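Local coordinates for protein acetone carboxylase alpha subunit (Xanthobacter autotrophicus Py2, PDB 5M45) that is the alpha subunit of a multi-chain enzyme and belongs to the hydantoinase B/oxoprolinase family, with a manganese ion bound in its chain, at residues A[512-517]-A[626-631]; A[423-428]-A[465-470]; A[415-420]-A[546-551]. All coordinates share one frame; numbering follows the deposited sequence.

Contact 1 of 3, residues A[512-517]-A[626-631]; sequences GKYRGG and PGFGDP
Y514 and F628 run alongside each other, both side chains leaving the same side of the backbone pair, above a classic beta bulge in which K513 and Y514 together face F628. The rings meet at one corner: F628 CD1 comes up to the edge of the tyrosine ring, near its plane, 4.2 Å from Y514 CD2. This is not a stack; the rings touch at one carbon each, so that two large aromatics share one side of the backbone pair. CG of F628 stands anti to its backbone N (chi1 -178°), while Y514 turns its CG beside the backbone N, and these two settings bring the rings alongside. Beneath them the pair closes as one antiparallel hydrogen-bonded bridge. Y514 N gives to F628 O at 2.9 Å, and F628 N returns a nearly straight bond to Y514 O (N-H...O 173°).

The bulge inserts K513, whose N bonds instead to G629 O at 3.1 Å. Its CB rests on F628 O while its amino end leads away. A CB on G512 would strike F628 O and one on G516 would strike P626 O, while at G629 it would hit K513 CB; G629 also has a positive phi. R515 points away from the pairing, reaching G516 O through NH1 and D642 through NE. Acidic D630 likewise leaves the interface, forming a salt bridge with R687. A neighbouring subunit packs on both aromatic rings. At the far end, the P631 ring closes on the chain, with CG 3.9 Å from G512 CA.

Contact 2 of 3, residues A[423-428]-A[465-470]; sequences GYLEEV and ATAVQD
A467 sets its methyl against both L425 and V428, where an ST turn headed by T466 meets the 3-10 segment 425-427 that follows helix 401-422. No direct hydrogen bond joins the two segments; apolar contacts, a CH...O approach and one water do so.

The apolar part is small and close. A467 CB lies 4.0 Å from L425 CB and 3.9 Å from V428 CB, and a single methyl suits a place where it must touch both. V468 extends the patch: its CG2, anti to the carbonyl carbon, lies 3.7 Å from L425 CB. Branched V428 meets alanine with CB and both methyls, CG1 also resting against A467 N. That buried N-H has no partner in the model, a polar cost of this packing. Beyond the two segments L425 continues onto F420, and A467 onto F628.

The V428 carbonyl makes the CH...O contact. Its O is 3.4 Å from T466 CA and also presses close to T466 CB; a polar side chain of a neighbouring subunit bonds to the same oxygen. The E426 carboxylate forms salt bridges with basic side chains of another chain, so the 3-10 segment also serves a subunit boundary.

The remaining polar link depends on the threonine hydroxyl. With chi1 at 87°, T466 OG1 stands between its own backbone N and carbonyl carbon, where it accepts from the backbone N of both V468 and Q469, holding the turn. A water completes the bridge, 2.7 Å from T466 OG1 and donating to E426 O at 3.0 Å.

Contact 3 of 3, residues A[415-420]-A[546-551]; sequences LSRSYF and WGLMGG
M549 reaches from its turn to the F420 ring, laying its sulfur over one face in a Met-aromatic contact. SD is 4.0 Å from the ring centroid and only 16° off the ring normal, displaced toward the rim on the CG side. The terminal methyl goes further, to the root of the phenylalanine, with CE 3.8 Å from F420 CB. An unbranched methionine suits this place because its long chain, extended beyond CG, can span the gap between turn and helix. CE also approaches R417, 4.0 Å from its CG, with the two side chains running antiparallel alongside each other.

L548 fills the neighbouring position. Its two methyls divide the work: CD2 lies 3.6 Å from S416 CB, while CD1 sits over one face of the R417 guanidinium, 3.9 Å from NH2 and offset toward the rim. Small S416 lets the leucine come close to the helix.

What places these groups lies one layer out. A type I' turn from L548 to G551 closes with G551 N bonding to L548 O at 3.2 Å; M549 and G550 both have positive phi, and at G550 the backbone angles call for glycine. S416 OG is engaged by W412 O and N429 O, leaving its CB to the leucine. A neighbouring subunit packs on R417 and F420.

With no hydrogen bond between the segments, helix and turn are held by dispersion and sulfur-ring attraction; the arginine contributes a flat face to L548, while its charge makes a long, weak ion pair with an acidic side chain of that subunit.

In the fold
The three contacts cluster on one side of the chain's centre, their own centres 9 to 11 Å apart, all inside the hydantoinase B/oxoprolinase range. Along the chain, contact 2 is nested within the loop closed by contact 3 and ends before contact 1 begins, while contacts 1 and 3 cross. Segment 626-631 is the common neighbour: its G627 and G629 pair through their backbones with L548 of contact 3, and P626 pairs with A465 of contact 2. D470 ties contact 2 to R515 of contact 1. Helix 401-422 carries segment 415-420 and leads into 423-428, so loops distant in sequence pack together beside its C-terminal end, near other subunits.

Contact 1 of 3, residues A[512-517]-A[626-631]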
loop_
_atom_site.group_PDB
_atom_site.type_symbol
_atom_site.label_atom_id
_atom_site.label_comp_id
_atom_site.label_asym_id
_atom_site.label_seq_id
_atom_site.Cartn_x
_atom_site.Cartn_y
_atom_site.Cartn_z
ATOM N N GLY A 512 39.155 -26.206 3.006
ATOM C CA GLY A 512 40.428 -25.511 2.827
ATOM C C GLY A 512 41.493 -25.954 3.812
ATOM O O GLY A 512 41.210 -26.770 4.725
ATOM N N LYS A 513 42.700 -25.438 3.628
ATOM C CA LYS A 513 43.716 -25.521 4.681
ATOM C C LYS A 513 43.135 -25.080 6.055
ATOM O O LYS A 513 43.322 -25.759 7.089
ATOM C CB LYS A 513 44.925 -24.659 4.344
ATOM C CG LYS A 513 46.090 -25.000 5.243
ATOM C CD LYS A 513 46.756 -23.759 5.791
ATOM C CE LYS A 513 47.867 -23.328 4.944
ATOM N NZ LYS A 513 48.908 -22.697 5.839
ATOM N N TYR A 514 42.445 -23.948 6.024
ATOM C CA TYR A 514 41.544 -23.509 7.096
ATOM C C TYR A 514 40.113 -23.557 6.516
ATOM O O TYR A 514 39.833 -23.083 5.397
ATOM C CB TYR A 514 41.942 -22.119 7.670
ATOM C CG TYR A 514 43.335 -22.148 8.253
ATOM C CD1 TYR A 514 43.621 -22.909 9.409
ATOM C CD2 TYR A 514 44.403 -21.479 7.631
ATOM C CE1 TYR A 514 44.914 -22.989 9.910
ATOM C CE2 TYR A 514 45.695 -21.540 8.149
ATOM C CZ TYR A 514 45.952 -22.298 9.265
ATOM O OH TYR A 514 47.252 -22.378 9.777
ATOM N N ARG A 515 39.228 -24.190 7.276
ATOM C CA ARG A 515 37.852 -24.466 6.867
ATOM C C ARG A 515 36.985 -23.261 7.214
ATOM O O ARG A 515 37.152 -22.660 8.294
ATOM C CB ARG A 515 37.343 -25.732 7.609
ATOM C CG ARG A 515 35.905 -26.110 7.294
ATOM C CD ARG A 515 35.334 -27.270 8.144
ATOM N NE ARG A 515 35.662 -27.313 9.560
ATOM C CZ ARG A 515 35.247 -26.463 10.508
ATOM N NH1 ARG A 515 34.459 -25.411 10.256
ATOM N NH2 ARG A 515 35.618 -26.675 11.751
ATOM N N GLY A 516 36.087 -22.886 6.305
ATOM C CA GLY A 516 35.060 -21.913 6.629
ATOM C C GLY A 516 34.126 -22.403 7.746
ATOM O O GLY A 516 33.966 -23.621 7.973
ATOM N N GLY A 517 33.512 -21.455 8.448
ATOM C CA GLY A 517 32.551 -21.797 9.477
ATOM C C GLY A 517 31.381 -22.608 8.910
ATOM O O GLY A 517 30.878 -22.320 7.799
ATOM N N PRO A 626 33.046 -19.459 3.338
ATOM C CA PRO A 626 34.106 -19.978 2.463
ATOM C C PRO A 626 35.448 -20.338 3.132
ATOM O O PRO A 626 35.816 -19.794 4.182
ATOM C CB PRO A 626 34.301 -18.841 1.461
ATOM C CG PRO A 626 33.979 -17.588 2.249
ATOM C CD PRO A 626 32.820 -18.011 3.138
ATOM N N GLY A 627 36.173 -21.254 2.494
ATOM C CA GLY A 627 37.459 -21.753 3.009
ATOM C C GLY A 627 38.683 -20.950 2.508
ATOM O O GLY A 627 38.551 -20.080 1.607
ATOM N N PHE A 628 39.853 -21.254 3.108
ATOM C CA PHE A 628 41.144 -20.673 2.782
ATOM C C PHE A 628 42.244 -21.723 2.569
ATOM O O PHE A 628 42.469 -22.588 3.429
ATOM C CB PHE A 628 41.633 -19.735 3.916
ATOM C CG PHE A 628 42.953 -19.066 3.598
ATOM C CD1 PHE A 628 44.157 -19.699 3.871
ATOM C CD2 PHE A 628 42.977 -17.842 2.977
ATOM C CE1 PHE A 628 45.380 -19.113 3.509
ATOM C CE2 PHE A 628 44.211 -17.236 2.633
ATOM C CZ PHE A 628 45.387 -17.870 2.900
ATOM N N GLY A 629 42.986 -21.582 1.466
ATOM C CA GLY A 629 44.149 -22.445 1.177
ATOM C C GLY A 629 43.831 -23.838 0.647
ATOM O O GLY A 629 42.699 -24.302 0.724
ATOM N N ASP A 630 44.862 -24.524 0.166
ATOM C CA ASP A 630 44.731 -25.891 -0.354
ATOM C C ASP A 630 44.340 -26.864 0.763
ATOM O O ASP A 630 45.082 -26.996 1.722
ATOM C CB ASP A 630 46.084 -26.323 -0.979
ATOM C CG ASP A 630 46.018 -27.661 -1.759
ATOM O OD1 ASP A 630 45.035 -28.416 -1.631
ATOM O OD2 ASP A 630 46.996 -27.944 -2.514
ATOM N N PRO A 631 43.207 -27.593 0.619
ATOM C CA PRO A 631 42.825 -28.578 1.656
ATOM C C PRO A 631 43.869 -29.646 1.907
ATOM O O PRO A 631 43.903 -30.234 2.983
ATOM C CB PRO A 631 41.584 -29.258 1.051
ATOM C CG PRO A 631 41.017 -28.255 0.117
ATOM C CD PRO A 631 42.194 -27.517 -0.451
#

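Contact 2 of 3, residues A[423-428]-A[465-470]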
loop_
_atom_site.group_PDB
_atom_site.type_symbol
_atom_site.label_atom_id
_atom_site.label_comp_id
_atom_site.label_asym_id
_atom_site.label_seq_id
_atom_site.Cartn_x
_atom_site.Cartn_y
_atom_site.Cartn_z
ATOM N N GLY A 423 51.568 -9.095 4.806
ATOM C CA GLY A 423 51.878 -9.837 6.050
ATOM C C GLY A 423 50.896 -9.681 7.194
ATOM O O GLY A 423 51.125 -10.274 8.261
ATOM N N TYR A 424 49.809 -8.913 6.985
ATOM C CA TYR A 424 48.727 -8.789 7.987
ATOM C C TYR A 424 47.749 -9.985 7.878
ATOM O O TYR A 424 46.555 -9.831 7.656
ATOM C CB TYR A 424 48.042 -7.395 7.933
ATOM C CG TYR A 424 49.044 -6.281 8.186
ATOM C CD1 TYR A 424 49.749 -6.205 9.407
ATOM C CD2 TYR A 424 49.355 -5.339 7.212
ATOM C CE1 TYR A 424 50.752 -5.253 9.610
ATOM C CE2 TYR A 424 50.336 -4.380 7.405
ATOM C CZ TYR A 424 51.041 -4.342 8.597
ATOM O OH TYR A 424 51.990 -3.365 8.790
ATOM N N LEU A 425 48.287 -11.177 8.107
ATOM C CA LEU A 425 47.549 -12.448 7.899
ATOM C C LEU A 425 46.353 -12.546 8.832
ATOM O O LEU A 425 45.330 -13.153 8.467
ATOM C CB LEU A 425 48.455 -13.676 8.135
ATOM C CG LEU A 425 49.768 -13.771 7.374
ATOM C CD1 LEU A 425 50.415 -15.131 7.653
ATOM C CD2 LEU A 425 49.539 -13.550 5.899
ATOM N N GLU A 426 46.473 -11.941 10.026
ATOM C CA GLU A 426 45.359 -11.905 10.995
ATOM C C GLU A 426 44.055 -11.273 10.455
ATOM O O GLU A 426 42.967 -11.632 10.927
ATOM C CB GLU A 426 45.783 -11.241 12.320
ATOM C CG GLU A 426 45.988 -9.733 12.329
ATOM C CD GLU A 426 47.361 -9.222 11.821
ATOM O OE1 GLU A 426 48.146 -9.993 11.217
ATOM O OE2 GLU A 426 47.680 -8.002 12.081
ATOM N N GLU A 427 44.171 -10.361 9.494
ATOM C CA GLU A 427 43.025 -9.638 8.923
ATOM C C GLU A 427 42.396 -10.335 7.724
ATOM O O GLU A 427 41.293 -9.958 7.317
ATOM C CB GLU A 427 43.417 -8.218 8.497
ATOM C CG GLU A 427 43.975 -7.341 9.620
ATOM C CD GLU A 427 42.937 -6.860 10.634
ATOM O OE1 GLU A 427 41.717 -7.167 10.488
ATOM O OE2 GLU A 427 43.320 -6.117 11.604
ATOM N N VAL A 428 43.069 -11.322 7.137
ATOM C CA VAL A 428 42.522 -12.027 5.978
ATOM C C VAL A 428 41.164 -12.693 6.340
ATOM O O VAL A 428 41.008 -13.238 7.439
ATOM C CB VAL A 428 43.530 -13.076 5.446
ATOM C CG1 VAL A 428 42.894 -14.045 4.462
ATOM C CG2 VAL A 428 44.754 -12.375 4.855
ATOM N N ALA A 465 36.985 -18.360 6.482
ATOM C CA ALA A 465 38.295 -18.715 7.056
ATOM C C ALA A 465 39.324 -17.596 6.886
ATOM O O ALA A 465 39.228 -16.770 5.953
ATOM C CB ALA A 465 38.826 -19.984 6.417
ATOM N N THR A 466 40.315 -17.579 7.776
ATOM C CA THR A 466 41.421 -16.614 7.673
ATOM C C THR A 466 42.706 -17.308 7.187
ATOM O O THR A 466 42.716 -18.528 6.942
ATOM C CB THR A 466 41.632 -15.817 9.007
ATOM O OG1 THR A 466 42.507 -16.527 9.918
ATOM C CG2 THR A 466 40.270 -15.518 9.681
ATOM N N ALA A 467 43.787 -16.534 7.036
ATOM C CA ALA A 467 45.075 -17.088 6.660
ATOM C C ALA A 467 45.801 -17.794 7.833
ATOM O O ALA A 467 46.834 -18.410 7.628
ATOM C CB ALA A 467 45.963 -16.027 6.066
ATOM N N VAL A 468 45.199 -17.720 9.026
ATOM C CA VAL A 468 45.787 -18.210 10.285
ATOM C C VAL A 468 44.946 -19.269 11.012
ATOM O O VAL A 468 45.482 -20.042 11.790
ATOM C CB VAL A 468 45.985 -16.937 11.190
ATOM C CG1 VAL A 468 46.261 -17.271 12.619
ATOM C CG2 VAL A 468 47.148 -16.121 10.617
ATOM N N GLN A 469 43.622 -19.265 10.805
ATOM C CA GLN A 469 42.700 -20.159 11.527
ATOM C C GLN A 469 41.360 -20.333 10.809
ATOM O O GLN A 469 41.003 -19.539 9.894
ATOM C CB GLN A 469 42.501 -19.702 12.978
ATOM C CG GLN A 469 41.822 -18.346 13.183
ATOM C CD GLN A 469 41.825 -17.876 14.652
ATOM O OE1 GLN A 469 42.491 -18.459 15.529
ATOM N NE2 GLN A 469 41.102 -16.857 14.916
ATOM N N ASP A 470 40.623 -21.373 11.227
ATOM C CA ASP A 470 39.284 -21.667 10.727
ATOM C C ASP A 470 38.308 -20.521 10.951
ATOM O O ASP A 470 38.464 -19.754 11.907
ATOM C CB ASP A 470 38.695 -22.911 11.419
ATOM C CG ASP A 470 39.458 -24.193 11.053
ATOM O OD1 ASP A 470 40.205 -24.202 10.033
ATOM O OD2 ASP A 470 39.356 -25.191 11.813
HETATM O O HOH W 1 42.674 -14.505 11.767
#

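Contact 3 of 3, residues A[415-420]-A[546-551]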
loop_
_atom_site.group_PDB
_atom_site.type_symbol
_atom_site.label_atom_id
_atom_site.label_comp_id
_atom_site.label_asym_id
_atom_site.label_seq_id
_atom_site.Cartn_x
_atom_site.Cartn_y
_atom_site.Cartn_z
ATOM N N LEU A 415 40.371 -7.239 -0.841
ATOM C CA LEU A 415 41.081 -6.652 0.303
ATOM C C LEU A 415 42.018 -7.639 0.978
ATOM O O LEU A 415 43.126 -7.253 1.380
ATOM C CB LEU A 415 40.122 -6.052 1.352
ATOM C CG LEU A 415 39.552 -4.653 1.135
ATOM C CD1 LEU A 415 38.493 -4.334 2.203
ATOM C CD2 LEU A 415 40.656 -3.625 1.208
ATOM N N SER A 416 41.599 -8.896 1.100
ATOM C CA SER A 416 42.467 -9.915 1.698
ATOM C C SER A 416 43.737 -10.204 0.918
ATOM O O SER A 416 44.747 -10.558 1.523
ATOM C CB SER A 416 41.679 -11.215 1.981
ATOM O OG SER A 416 40.659 -10.974 2.951
ATOM N N ARG A 417 43.737 -10.015 -0.397
ATOM C CA ARG A 417 44.997 -10.168 -1.159
ATOM C C ARG A 417 46.017 -9.110 -0.750
ATOM O O ARG A 417 47.207 -9.403 -0.699
ATOM C CB ARG A 417 44.774 -10.139 -2.681
ATOM C CG ARG A 417 44.023 -11.334 -3.216
ATOM C CD ARG A 417 43.855 -11.281 -4.726
ATOM N NE ARG A 417 42.868 -12.276 -5.092
ATOM C CZ ARG A 417 43.076 -13.584 -5.151
ATOM N NH1 ARG A 417 44.291 -14.090 -4.916
ATOM N NH2 ARG A 417 42.051 -14.392 -5.482
ATOM N N SER A 418 45.551 -7.885 -0.463
ATOM C CA SER A 418 46.436 -6.792 0.016
ATOM C C SER A 418 47.015 -7.146 1.399
ATOM O O SER A 418 48.226 -7.057 1.616
ATOM C CB SER A 418 45.718 -5.416 0.028
ATOM O OG SER A 418 44.885 -5.173 1.157
ATOM N N TYR A 419 46.148 -7.613 2.297
ATOM C CA TYR A 419 46.566 -8.014 3.647
ATOM C C TYR A 419 47.561 -9.165 3.627
ATOM O O TYR A 419 48.592 -9.136 4.347
ATOM C CB TYR A 419 45.357 -8.428 4.514
ATOM C CG TYR A 419 44.212 -7.434 4.693
ATOM C CD1 TYR A 419 44.400 -6.055 4.609
ATOM C CD2 TYR A 419 42.922 -7.905 4.997
ATOM C CE1 TYR A 419 43.336 -5.161 4.825
ATOM C CE2 TYR A 419 41.859 -7.033 5.232
ATOM C CZ TYR A 419 42.066 -5.669 5.141
ATOM O OH TYR A 419 41.019 -4.822 5.369
ATOM N N PHE A 420 47.278 -10.163 2.798
ATOM C CA PHE A 420 48.129 -11.344 2.667
ATOM C C PHE A 420 49.514 -11.005 2.119
ATOM O O PHE A 420 50.550 -11.451 2.674
ATOM C CB PHE A 420 47.450 -12.438 1.797
ATOM C CG PHE A 420 48.219 -13.712 1.775
ATOM C CD1 PHE A 420 49.283 -13.883 0.864
ATOM C CD2 PHE A 420 48.000 -14.690 2.745
ATOM C CE1 PHE A 420 50.070 -15.043 0.906
ATOM C CE2 PHE A 420 48.785 -15.839 2.777
ATOM C CZ PHE A 420 49.789 -16.024 1.849
ATOM N N TRP A 546 33.075 -17.422 -2.565
ATOM C CA TRP A 546 34.138 -18.274 -3.106
ATOM C C TRP A 546 35.211 -18.413 -1.999
ATOM O O TRP A 546 35.440 -17.472 -1.206
ATOM C CB TRP A 546 34.823 -17.653 -4.360
ATOM C CG TRP A 546 34.018 -17.442 -5.624
ATOM C CD1 TRP A 546 32.654 -17.474 -5.778
ATOM C CD2 TRP A 546 34.547 -17.124 -6.927
ATOM N NE1 TRP A 546 32.307 -17.188 -7.079
ATOM C CE2 TRP A 546 33.447 -16.973 -7.806
ATOM C CE3 TRP A 546 35.847 -16.929 -7.431
ATOM C CZ2 TRP A 546 33.615 -16.695 -9.180
ATOM C CZ3 TRP A 546 36.022 -16.659 -8.765
ATOM C CH2 TRP A 546 34.906 -16.517 -9.633
ATOM N N GLY A 547 35.895 -19.546 -1.982
ATOM C CA GLY A 547 37.105 -19.697 -1.204
ATOM C C GLY A 547 38.275 -18.889 -1.758
ATOM O O GLY A 547 38.240 -18.415 -2.912
ATOM N N LEU A 548 39.322 -18.733 -0.958
ATOM C CA LEU A 548 40.452 -17.869 -1.285
ATOM C C LEU A 548 41.758 -18.673 -1.332
ATOM O O LEU A 548 42.010 -19.499 -0.442
ATOM C CB LEU A 548 40.547 -16.759 -0.213
ATOM C CG LEU A 548 41.623 -15.669 -0.310
ATOM C CD1 LEU A 548 41.516 -14.909 -1.615
ATOM C CD2 LEU A 548 41.546 -14.658 0.833
ATOM N N MET A 549 42.591 -18.387 -2.329
ATOM C CA MET A 549 43.961 -18.932 -2.457
ATOM C C MET A 549 44.023 -20.473 -2.326
ATOM O O MET A 549 44.942 -21.039 -1.706
ATOM C CB MET A 549 44.896 -18.245 -1.465
ATOM C CG MET A 549 45.203 -16.790 -1.775
ATOM S SD MET A 549 45.826 -15.853 -0.346
ATOM C CE MET A 549 45.743 -14.220 -1.067
ATOM N N GLY A 550 43.025 -21.133 -2.911
ATOM C CA GLY A 550 42.948 -22.593 -2.930
ATOM C C GLY A 550 41.753 -23.195 -2.200
ATOM O O GLY A 550 41.481 -24.400 -2.342
ATOM N N GLY A 551 41.097 -22.393 -1.365
ATOM C CA GLY A 551 39.897 -22.800 -0.660
ATOM C C GLY A 551 38.673 -22.860 -1.557
ATOM O O GLY A 551 38.678 -22.300 -2.679
#